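Local coordinates for protein alpha-fucosidase GH29 (Fusarium graminearum, PDB 4PSR) that hydrolyses alpha-L-fucosidic linkages, probably including the alpha-1,6-linked fucose on the innermost N-acetylglucosamine of glycoprotein glycans, at residues A[125-130]-A[172-177]; A[137-142]-A[191-196]; A[540-545]-A[568-573]. One frame throughout, in Å; residues are numbered along the deposited sequence.

Following the chain, segments 125-130 and 137-142 come first, both in the long connection that leaves barrel strand 119-125. Their partners, 172-177 and 191-196, come after strand 165-170. The order alternates, so contact 1, closing a loop of 41 intervening residues, crosses contact 2, which spans 48. Their centres lie about 10 Å apart, and they touch through Gly129 O with Asn138 ND2 and Asn175 ND2 with Leu194 O; the second bond joins turn 172-177, which backs the fucose-binding histidines, to helix 189-195. Contact 3 (540-545 with 568-573) opens only after both have closed, bracketing strands 548-553 and 562-565 near the C terminus; its centre is about 52 Å from that of contact 1.

Contact 1 (A[125-130]-A[172-177]); sequences EHHDGF and QAYNYN. With FUL (beta-L-fucopyranose), chain M.
His127 and Tyr174 meet at the fucose-binding end of the TIM barrel, where the chain leaves neighbouring parallel strands 119-125 and 165-170. The two rings form a T-shaped pair: the CD2 edge of Tyr174 is directed at the face of the imidazole, with centroids 5.1 Å apart and planes at 88°. The same face receives a CH-pi contact, since Tyr174 CB stands 4.0 Å from the centroid of the His127 ring. On the opposite face, nearer the rim, lies His126 NE2. With His127 CG beside its own backbone N (chi1 -57°), the imidazole presents NE2 to the sugar, 2.9 Å from fucose O2, and O2 lies near the ring plane. His127 ND1 is bonded to His171 O, so both ring nitrogens are engaged and the rotation of the ring is fixed. His126 NE2 and fucose O4 share a hydrogen bond of 3.0 Å, and NE2 also gives a weak one to O3. His34, Glu46, Trp47, Asp226 and Lys272 are further hydrogen-bonding partners of the sugar in this complex. Farther back, the extended Glu125 chain crosses Gln172 at about a right angle, OE2 resting 3.6 Å from Gln172 CB; that carboxylate is paired with Lys210, while Gln172 NE2 is bonded to Trp207 O. The polar tie between the segments runs from Asn175 ND2 to His127 O, 3.1 Å; it lies within the amide plane of Asn175 but approaches the carbonyl from 35° above its plane, and ND2 also reaches Leu194 O.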
loop_
_atom_site.group_PDB
_atom_site.type_symbol
_atom_site.label_atom_id
_atom_site.label_comp_id
_atom_site.label_asym_id
_atom_site.label_seq_id
_atom_site.Cartn_x
_atom_site.Cartn_y
_atom_site.Cartn_z
ATOM N N GLU A 125 -14.118 -4.093 -9.494
ATOM C CA GLU A 125 -14.322 -5.440 -10.052
ATOM C C GLU A 125 -13.232 -6.312 -9.445
ATOM O O GLU A 125 -12.049 -5.985 -9.594
ATOM C CB GLU A 125 -14.236 -5.454 -11.565
ATOM C CG GLU A 125 -14.430 -6.877 -12.105
ATOM C CD GLU A 125 -14.629 -6.984 -13.588
ATOM O OE1 GLU A 125 -14.845 -5.977 -14.259
ATOM O OE2 GLU A 125 -14.535 -8.143 -14.091
ATOM N N HIS A 126 -13.631 -7.384 -8.773
ATOM C CA HIS A 126 -12.663 -8.330 -8.224
ATOM C C HIS A 126 -12.344 -9.399 -9.295
ATOM O O HIS A 126 -12.325 -9.075 -10.463
ATOM C CB HIS A 126 -13.181 -8.878 -6.886
ATOM C CG HIS A 126 -12.113 -9.467 -6.038
ATOM N ND1 HIS A 126 -11.936 -10.830 -5.935
ATOM C CD2 HIS A 126 -11.113 -8.897 -5.331
ATOM C CE1 HIS A 126 -10.896 -11.073 -5.153
ATOM N NE2 HIS A 126 -10.372 -9.916 -4.782
ATOM N N HIS A 127 -12.059 -10.645 -8.893
ATOM C CA HIS A 127 -11.740 -11.722 -9.836
ATOM C C HIS A 127 -12.996 -12.415 -10.397
ATOM O O HIS A 127 -12.860 -13.237 -11.308
ATOM C CB HIS A 127 -10.932 -12.857 -9.162
ATOM C CG HIS A 127 -9.638 -12.471 -8.496
ATOM N ND1 HIS A 127 -8.706 -11.592 -9.023
ATOM C CD2 HIS A 127 -9.099 -12.946 -7.345
ATOM C CE1 HIS A 127 -7.655 -11.554 -8.215
ATOM N NE2 HIS A 127 -7.873 -12.345 -7.183
ATOM N N ASP A 128 -14.176 -12.088 -9.864
ATOM C CA ASP A 128 -15.405 -12.844 -10.078
ATOM C C ASP A 128 -16.245 -12.391 -11.266
ATOM O O ASP A 128 -17.381 -12.846 -11.422
ATOM C CB ASP A 128 -16.270 -12.804 -8.829
ATOM C CG ASP A 128 -16.840 -11.415 -8.540
ATOM O OD1 ASP A 128 -16.244 -10.407 -8.997
ATOM O OD2 ASP A 128 -17.885 -11.339 -7.848
ATOM N N GLY A 129 -15.717 -11.500 -12.093
ATOM C CA GLY A 129 -16.371 -11.138 -13.339
ATOM C C GLY A 129 -17.521 -10.135 -13.296
ATOM O O GLY A 129 -18.181 -9.902 -14.335
ATOM N N PHE A 130 -17.768 -9.568 -12.120
ATOM C CA PHE A 130 -18.914 -8.663 -11.876
ATOM C C PHE A 130 -18.367 -7.238 -11.793
ATOM O O PHE A 130 -17.650 -6.896 -10.847
ATOM C CB PHE A 130 -19.572 -9.093 -10.558
ATOM C CG PHE A 130 -20.886 -8.389 -10.226
ATOM C CD1 PHE A 130 -21.978 -8.501 -11.081
ATOM C CD2 PHE A 130 -21.053 -7.679 -9.043
ATOM C CE1 PHE A 130 -23.205 -7.892 -10.777
ATOM C CE2 PHE A 130 -22.287 -7.095 -8.732
ATOM C CZ PHE A 130 -23.353 -7.207 -9.589
ATOM N N GLN A 172 -9.346 -7.884 -12.482
ATOM C CA GLN A 172 -10.071 -8.599 -13.531
ATOM C C GLN A 172 -9.200 -9.467 -14.438
ATOM O O GLN A 172 -9.733 -10.190 -15.275
ATOM C CB GLN A 172 -11.006 -7.659 -14.304
ATOM C CG GLN A 172 -10.442 -6.851 -15.456
ATOM C CD GLN A 172 -9.556 -5.673 -15.090
ATOM O OE1 GLN A 172 -9.051 -5.582 -13.964
ATOM N NE2 GLN A 172 -9.347 -4.759 -16.041
ATOM N N ALA A 173 -7.889 -9.460 -14.230
ATOM C CA ALA A 173 -7.007 -10.368 -14.985
ATOM C C ALA A 173 -7.146 -11.811 -14.562
ATOM O O ALA A 173 -7.180 -12.716 -15.427
ATOM C CB ALA A 173 -5.575 -9.939 -14.860
ATOM N N TYR A 174 -7.202 -12.102 -13.264
ATOM C CA TYR A 174 -7.204 -13.508 -12.845
ATOM C C TYR A 174 -8.529 -14.190 -13.185
ATOM O O TYR A 174 -8.617 -15.424 -13.303
ATOM C CB TYR A 174 -6.850 -13.632 -11.359
ATOM C CG TYR A 174 -6.718 -15.029 -10.823
ATOM C CD1 TYR A 174 -6.061 -16.029 -11.543
ATOM C CD2 TYR A 174 -7.175 -15.339 -9.557
ATOM C CE1 TYR A 174 -5.935 -17.292 -11.029
ATOM C CE2 TYR A 174 -7.050 -16.617 -9.031
ATOM C CZ TYR A 174 -6.408 -17.587 -9.764
ATOM O OH TYR A 174 -6.310 -18.849 -9.196
ATOM N N ASN A 175 -9.561 -13.380 -13.430
ATOM C CA ASN A 175 -10.854 -13.895 -13.859
ATOM C C ASN A 175 -10.782 -14.941 -14.982
ATOM O O ASN A 175 -11.513 -15.938 -14.923
ATOM C CB ASN A 175 -11.750 -12.712 -14.290
ATOM C CG ASN A 175 -13.035 -13.155 -14.927
ATOM O OD1 ASN A 175 -13.149 -13.148 -16.159
ATOM N ND2 ASN A 175 -14.000 -13.580 -14.119
ATOM N N TYR A 176 -9.931 -14.700 -15.967
ATOM C CA TYR A 176 -9.801 -15.600 -17.109
ATOM C C TYR A 176 -8.469 -16.308 -17.133
ATOM O O TYR A 176 -8.130 -16.934 -18.158
ATOM C CB TYR A 176 -10.047 -14.863 -18.425
ATOM C CG TYR A 176 -9.094 -13.743 -18.807
ATOM C CD1 TYR A 176 -9.303 -12.427 -18.354
ATOM C CD2 TYR A 176 -8.032 -13.964 -19.707
ATOM C CE1 TYR A 176 -8.482 -11.412 -18.747
ATOM C CE2 TYR A 176 -7.183 -12.928 -20.085
ATOM C CZ TYR A 176 -7.434 -11.652 -19.626
ATOM O OH TYR A 176 -6.630 -10.603 -20.017
ATOM N N ASN A 177 -7.707 -16.204 -16.041
ATOM C CA ASN A 177 -6.396 -16.858 -15.911
ATOM C C ASN A 177 -6.400 -17.907 -14.815
ATOM O O ASN A 177 -5.345 -18.285 -14.332
ATOM C CB ASN A 177 -5.265 -15.832 -15.706
ATOM C CG ASN A 177 -4.806 -15.218 -16.992
ATOM O OD1 ASN A 177 -4.111 -15.880 -17.785
ATOM N ND2 ASN A 177 -5.145 -13.971 -17.229
HETATM C C1 FUL M . -5.063 -10.705 -3.757
HETATM C C2 FUL M . -6.458 -11.172 -4.121
HETATM O O2 FUL M . -6.464 -12.500 -4.667
HETATM C C3 FUL M . -7.258 -11.118 -2.846
HETATM O O3 FUL M . -8.554 -11.617 -3.098
HETATM C C4 FUL M . -7.293 -9.681 -2.395
HETATM O O4 FUL M . -7.993 -8.899 -3.358
HETATM C C5 FUL M . -5.867 -9.175 -2.214
HETATM C C6 FUL M . -5.803 -7.711 -1.836
HETATM O O5 FUL M . -5.076 -9.347 -3.387
HETATM O O1 FUL M . -4.247 -10.817 -4.894
#

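Contact 2 (A[137-142]-A[191-196]); sequences VNEWNP and LQKLLG
Lys193 reaches across to Glu139 and to the backbone of Val137. Its chain runs straight as far as CD, then bends at chi3 (-68°), and that kink carries NZ to two acceptors: Val137 O at 2.9 Å and Glu139 OE1, also at 2.9 Å, the latter a salt bridge using the syn lone pair of OE1. Glu139 arrives from the opposite direction. Its CG sits between the backbone N and the carbonyl carbon (chi1 62°), and a bend at chi2 turns the carboxylate so that OE1 meets NZ. Glu139 OE2 is bonded to Ser190 OG and accepts from a water at 2.7 Å, which itself meets Lys193 NZ weakly. The aliphatic part of Lys193 slides past Asn138, CD lying 3.5 Å from Asn138 OD1. That oxygen accepts from Trp140 N at 3.0 Å in an Asx turn, the donor standing well above the carbonyl plane, while Asn138 ND2 is bonded to Ser131 OG and Gly129 O. Here the loop after barrel strand 119-125 packs on the short helix 189-195, which closes in a Schellman motif with Gly196 at positive phi. Trp140 CG lies beside its own backbone N, which turns the indole against Leu194, the two side chains crossing at about a right angle. Leu194 CB stands 3.6 Å from the centroid of the Trp140 five-membered ring and 7° off its normal, a CH-pi contact over the face. Leu194 CD1 lies 3.8 Å from Trp140 CG, while CD2 reaches CE3 and CZ3. Trp140 NE1 is bonded to Ser190 O, and Leu191 CD1 packs 4.0 Å from Trp140 CZ2.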
loop_
_atom_site.group_PDB
_atom_site.type_symbol
_atom_site.label_atom_id
_atom_site.label_comp_id
_atom_site.label_asym_id
_atom_site.label_seq_id
_atom_site.Cartn_x
_atom_site.Cartn_y
_atom_site.Cartn_z
ATOM N N VAL A 137 -19.840 -2.809 -21.655
ATOM C CA VAL A 137 -19.027 -3.930 -22.131
ATOM C C VAL A 137 -19.231 -5.201 -21.317
ATOM O O VAL A 137 -18.915 -6.299 -21.799
ATOM C CB VAL A 137 -17.498 -3.605 -22.215
ATOM C CG1 VAL A 137 -17.244 -2.398 -23.131
ATOM C CG2 VAL A 137 -16.886 -3.375 -20.873
ATOM N N ASN A 138 -19.781 -5.076 -20.104
ATOM C CA ASN A 138 -20.048 -6.242 -19.262
ATOM C C ASN A 138 -21.435 -6.137 -18.638
ATOM O O ASN A 138 -21.656 -5.342 -17.724
ATOM C CB ASN A 138 -18.979 -6.392 -18.170
ATOM C CG ASN A 138 -19.231 -7.585 -17.287
ATOM O OD1 ASN A 138 -19.991 -8.496 -17.660
ATOM N ND2 ASN A 138 -18.601 -7.614 -16.131
ATOM N N GLU A 139 -22.365 -6.954 -19.123
ATOM C CA GLU A 139 -23.735 -6.991 -18.608
ATOM C C GLU A 139 -23.840 -7.482 -17.165
ATOM O O GLU A 139 -24.876 -7.265 -16.490
ATOM C CB GLU A 139 -24.641 -7.859 -19.484
ATOM C CG GLU A 139 -24.250 -9.361 -19.590
ATOM C CD GLU A 139 -23.256 -9.683 -20.682
ATOM O OE1 GLU A 139 -22.516 -8.802 -21.164
ATOM O OE2 GLU A 139 -23.236 -10.882 -21.066
ATOM N N TRP A 140 -22.780 -8.126 -16.676
ATOM C CA TRP A 140 -22.749 -8.616 -15.315
ATOM C C TRP A 140 -22.405 -7.461 -14.397
ATOM O O TRP A 140 -21.237 -7.232 -14.057
ATOM C CB TRP A 140 -21.757 -9.788 -15.189
ATOM C CG TRP A 140 -22.209 -10.978 -16.012
ATOM C CD1 TRP A 140 -21.810 -11.288 -17.285
ATOM C CD2 TRP A 140 -23.154 -11.981 -15.625
ATOM N NE1 TRP A 140 -22.453 -12.426 -17.705
ATOM C CE2 TRP A 140 -23.281 -12.868 -16.717
ATOM C CE3 TRP A 140 -23.890 -12.216 -14.466
ATOM C CZ2 TRP A 140 -24.113 -13.980 -16.676
ATOM C CZ3 TRP A 140 -24.699 -13.318 -14.417
ATOM C CH2 TRP A 140 -24.807 -14.192 -15.529
ATOM N N ASN A 141 -23.437 -6.717 -14.008
ATOM C CA ASN A 141 -23.229 -5.485 -13.248
ATOM C C ASN A 141 -24.472 -5.212 -12.398
ATOM O O ASN A 141 -25.567 -5.765 -12.652
ATOM C CB ASN A 141 -22.837 -4.327 -14.198
ATOM C CG ASN A 141 -24.000 -3.786 -15.010
ATOM O OD1 ASN A 141 -25.005 -3.349 -14.452
ATOM N ND2 ASN A 141 -23.855 -3.771 -16.317
ATOM N N PRO A 142 -24.345 -4.356 -11.373
ATOM C CA PRO A 142 -25.406 -4.135 -10.394
ATOM C C PRO A 142 -26.469 -3.128 -10.833
ATOM O O PRO A 142 -27.378 -2.871 -10.061
ATOM C CB PRO A 142 -24.646 -3.636 -9.166
ATOM C CG PRO A 142 -23.469 -2.902 -9.752
ATOM C CD PRO A 142 -23.063 -3.821 -10.898
ATOM N N LEU A 191 -22.851 -16.110 -19.935
ATOM C CA LEU A 191 -22.249 -16.745 -18.784
ATOM C C LEU A 191 -20.741 -16.962 -18.958
ATOM O O LEU A 191 -19.983 -16.851 -17.994
ATOM C CB LEU A 191 -22.971 -18.055 -18.441
ATOM C CG LEU A 191 -22.609 -18.682 -17.086
ATOM C CD1 LEU A 191 -22.844 -17.731 -15.918
ATOM C CD2 LEU A 191 -23.384 -19.985 -16.906
ATOM N N GLN A 192 -20.295 -17.244 -20.173
ATOM C CA GLN A 192 -18.871 -17.337 -20.440
ATOM C C GLN A 192 -18.145 -16.054 -20.055
ATOM O O GLN A 192 -17.019 -16.103 -19.565
ATOM C CB GLN A 192 -18.604 -17.634 -21.902
ATOM C CG GLN A 192 -18.947 -19.050 -22.377
ATOM C CD GLN A 192 -18.724 -19.206 -23.873
ATOM O OE1 GLN A 192 -18.425 -18.244 -24.576
ATOM N NE2 GLN A 192 -18.888 -20.424 -24.367
ATOM N N LYS A 193 -18.777 -14.913 -20.288
ATOM C CA LYS A 193 -18.152 -13.638 -19.937
ATOM C C LYS A 193 -17.958 -13.532 -18.415
ATOM O O LYS A 193 -16.896 -13.112 -17.949
ATOM C CB LYS A 193 -18.962 -12.452 -20.448
ATOM C CG LYS A 193 -18.302 -11.089 -20.171
ATOM C CD LYS A 193 -19.138 -9.926 -20.720
ATOM C CE LYS A 193 -19.173 -9.898 -22.249
ATOM N NZ LYS A 193 -20.091 -8.813 -22.685
ATOM N N LEU A 194 -18.956 -13.899 -17.634
ATOM C CA LEU A 194 -18.817 -13.891 -16.171
ATOM C C LEU A 194 -17.654 -14.781 -15.702
ATOM O O LEU A 194 -16.832 -14.382 -14.857
ATOM C CB LEU A 194 -20.107 -14.320 -15.482
ATOM C CG LEU A 194 -20.062 -14.265 -13.950
ATOM C CD1 LEU A 194 -20.104 -12.832 -13.409
ATOM C CD2 LEU A 194 -21.197 -15.104 -13.372
ATOM N N LEU A 195 -17.603 -15.987 -16.266
ATOM C CA LEU A 195 -16.748 -17.063 -15.778
ATOM C C LEU A 195 -15.386 -17.141 -16.487
ATOM O O LEU A 195 -14.630 -18.088 -16.260
ATOM C CB LEU A 195 -17.492 -18.405 -15.889
ATOM C CG LEU A 195 -18.790 -18.493 -15.105
ATOM C CD1 LEU A 195 -19.520 -19.805 -15.329
ATOM C CD2 LEU A 195 -18.531 -18.333 -13.621
ATOM N N GLY A 196 -15.069 -16.167 -17.323
ATOM C CA GLY A 196 -13.766 -16.098 -17.964
ATOM C C GLY A 196 -13.521 -17.208 -18.976
ATOM O O GLY A 196 -12.380 -17.672 -19.094
HETATM O O HOH W 1 -22.456 -11.177 -23.655
#

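Contact 3 (A[540-545]-A[568-573]); sequences RSIRVS and GEHEVE
Ile542 pairs with His570 and Val544 with Gly568 as the hydrogen-bonded pairs of two antiparallel strands, whose axes make an angle of 163°. In the first, Ile542 N reaches His570 O at 3.0 Å and His570 N returns to Ile542 O at 2.9 Å. In the second, Val544 N meets Gly568 O at 2.8 Å and Gly568 N meets Val544 O at 2.9 Å. Arg543 with Glu569 lies between them and Ser541 with Glu571 beyond, both non-hydrogen-bonded, and Val572 N also bonds Arg540 O past the paired strands.

Charged groups add side-chain ties. Arg540 NE gives Val572 O a short, nearly straight bond of 2.6 Å (170°), with the carbonyl oxygen in the guanidinium plane; NH1 shares that oxygen only weakly. Bends at chi2 and at an almost eclipsed chi3 (-19°) curl the chain back, and NH1 makes a long salt bridge of 3.6 Å with Glu571 OE2. Arg543 and Glu569 run side by side in the same direction, and Arg543 NH2 bonds Glu569 OE2 at 3.1 Å from above the carboxylate plane.

Apolar contacts gather on the face that carries Ile542, Val544 and His570, where Ile542 CG2 also touches Val572 CG2 at 4.0 Å. His570 NE2 is held by Ser566 O. Ile542 and Val544 rest on Ala550 of strand 548-553, and Ile542 and His570 on Leu565 of strand 562-565, both in a second four-stranded sheet.

Strand 568-571 edges its own four-stranded sheet, and Arg540 and Ser541 form a classic beta bulge opposite Phe507; two antiparallel sheets packed face to face characterise a beta sandwich.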
loop_
_atom_site.group_PDB
_atom_site.type_symbol
_atom_site.label_atom_id
_atom_site.label_comp_id
_atom_site.label_asym_id
_atom_site.label_seq_id
_atom_site.Cartn_x
_atom_site.Cartn_y
_atom_site.Cartn_z
ATOM N N ARG A 540 31.315 11.970 -3.545
ATOM C CA ARG A 540 32.749 12.272 -3.518
ATOM C C ARG A 540 33.487 11.644 -2.339
ATOM O O ARG A 540 34.714 11.704 -2.259
ATOM C CB ARG A 540 32.978 13.793 -3.528
ATOM C CG ARG A 540 32.595 14.495 -4.848
ATOM C CD ARG A 540 33.500 14.114 -6.008
ATOM N NE ARG A 540 34.758 13.547 -5.536
ATOM C CZ ARG A 540 35.827 14.253 -5.181
ATOM N NH1 ARG A 540 36.910 13.621 -4.748
ATOM N NH2 ARG A 540 35.817 15.582 -5.254
ATOM N N SER A 541 32.758 11.039 -1.408
ATOM C CA SER A 541 33.384 10.287 -0.336
ATOM C C SER A 541 32.372 9.296 0.261
ATOM O O SER A 541 31.158 9.435 0.077
ATOM C CB SER A 541 33.998 11.197 0.750
ATOM O OG SER A 541 33.032 12.007 1.410
ATOM N N ILE A 542 32.911 8.304 0.954
ATOM C CA ILE A 542 32.104 7.304 1.633
ATOM C C ILE A 542 32.787 6.915 2.929
ATOM O O ILE A 542 34.022 6.746 2.966
ATOM C CB ILE A 542 31.905 6.072 0.745
ATOM C CG1 ILE A 542 31.048 5.010 1.457
ATOM C CG2 ILE A 542 33.237 5.473 0.326
ATOM C CD1 ILE A 542 30.556 3.927 0.519
ATOM N N ARG A 543 32.002 6.789 3.991
ATOM C CA ARG A 543 32.464 6.227 5.246
ATOM C C ARG A 543 31.848 4.839 5.430
ATOM O O ARG A 543 30.614 4.697 5.489
ATOM C CB ARG A 543 32.095 7.104 6.427
ATOM C CG ARG A 543 32.818 6.704 7.698
ATOM C CD ARG A 543 32.904 7.874 8.664
ATOM N NE ARG A 543 31.629 8.577 8.776
ATOM C CZ ARG A 543 31.498 9.866 9.059
ATOM N NH1 ARG A 543 30.284 10.391 9.151
ATOM N NH2 ARG A 543 32.570 10.631 9.253
ATOM N N VAL A 544 32.710 3.832 5.506
ATOM C CA VAL A 544 32.289 2.440 5.646
ATOM C C VAL A 544 32.471 2.050 7.111
ATOM O O VAL A 544 33.525 2.278 7.713
ATOM C CB VAL A 544 33.130 1.531 4.735
ATOM C CG1 VAL A 544 32.764 0.049 4.958
ATOM C CG2 VAL A 544 32.971 1.912 3.261
ATOM N N SER A 545 31.447 1.479 7.732
ATOM C CA SER A 545 31.547 1.109 9.132
ATOM C C SER A 545 32.483 -0.074 9.349
ATOM O O SER A 545 32.753 -0.861 8.436
ATOM C CB SER A 545 30.155 0.762 9.684
ATOM O OG SER A 545 29.280 1.863 9.538
ATOM N N GLY A 568 36.378 2.523 7.047
ATOM C CA GLY A 568 37.077 3.798 7.098
ATOM C C GLY A 568 36.460 4.809 6.158
ATOM O O GLY A 568 35.447 4.544 5.514
ATOM N N GLU A 569 37.103 5.969 6.064
ATOM C CA GLU A 569 36.710 7.006 5.129
ATOM C C GLU A 569 37.535 6.937 3.844
ATOM O O GLU A 569 38.757 6.722 3.885
ATOM C CB GLU A 569 36.881 8.368 5.792
ATOM C CG GLU A 569 36.072 8.510 7.059
ATOM C CD GLU A 569 36.234 9.864 7.729
ATOM O OE1 GLU A 569 36.972 10.719 7.191
ATOM O OE2 GLU A 569 35.623 10.060 8.802
ATOM N N HIS A 570 36.873 7.148 2.710
ATOM C CA HIS A 570 37.489 7.049 1.387
ATOM C C HIS A 570 37.003 8.139 0.453
ATOM O O HIS A 570 35.806 8.386 0.361
ATOM C CB HIS A 570 37.120 5.726 0.713
ATOM C CG HIS A 570 37.464 4.518 1.516
ATOM N ND1 HIS A 570 38.698 3.909 1.452
ATOM C CD2 HIS A 570 36.736 3.801 2.408
ATOM C CE1 HIS A 570 38.717 2.872 2.271
ATOM N NE2 HIS A 570 37.537 2.783 2.860
ATOM N N GLU A 571 37.908 8.743 -0.313
ATOM C CA GLU A 571 37.485 9.644 -1.376
ATOM C C GLU A 571 37.008 8.863 -2.585
ATOM O O GLU A 571 37.501 7.765 -2.843
ATOM C CB GLU A 571 38.632 10.557 -1.794
ATOM C CG GLU A 571 38.914 11.638 -0.792
ATOM C CD GLU A 571 39.863 12.691 -1.333
ATOM O OE1 GLU A 571 40.767 13.114 -0.582
ATOM O OE2 GLU A 571 39.698 13.100 -2.506
ATOM N N VAL A 572 36.080 9.457 -3.335
ATOM C CA VAL A 572 35.467 8.845 -4.507
ATOM C C VAL A 572 35.527 9.860 -5.634
ATOM O O VAL A 572 35.181 11.023 -5.440
ATOM C CB VAL A 572 33.967 8.486 -4.209
ATOM C CG1 VAL A 572 33.297 7.930 -5.435
ATOM C CG2 VAL A 572 33.868 7.512 -3.051
ATOM N N GLU A 573 35.967 9.437 -6.816
ATOM C CA GLU A 573 36.015 10.335 -7.966
ATOM C C GLU A 573 34.625 10.709 -8.462
ATOM O O GLU A 573 33.766 9.840 -8.606
ATOM C CB GLU A 573 36.799 9.675 -9.103
ATOM C CG GLU A 573 36.613 10.334 -10.469
ATOM C CD GLU A 573 37.479 9.704 -11.546
ATOM O OE1 GLU A 573 38.538 9.134 -11.205
ATOM O OE2 GLU A 573 37.096 9.773 -12.734
#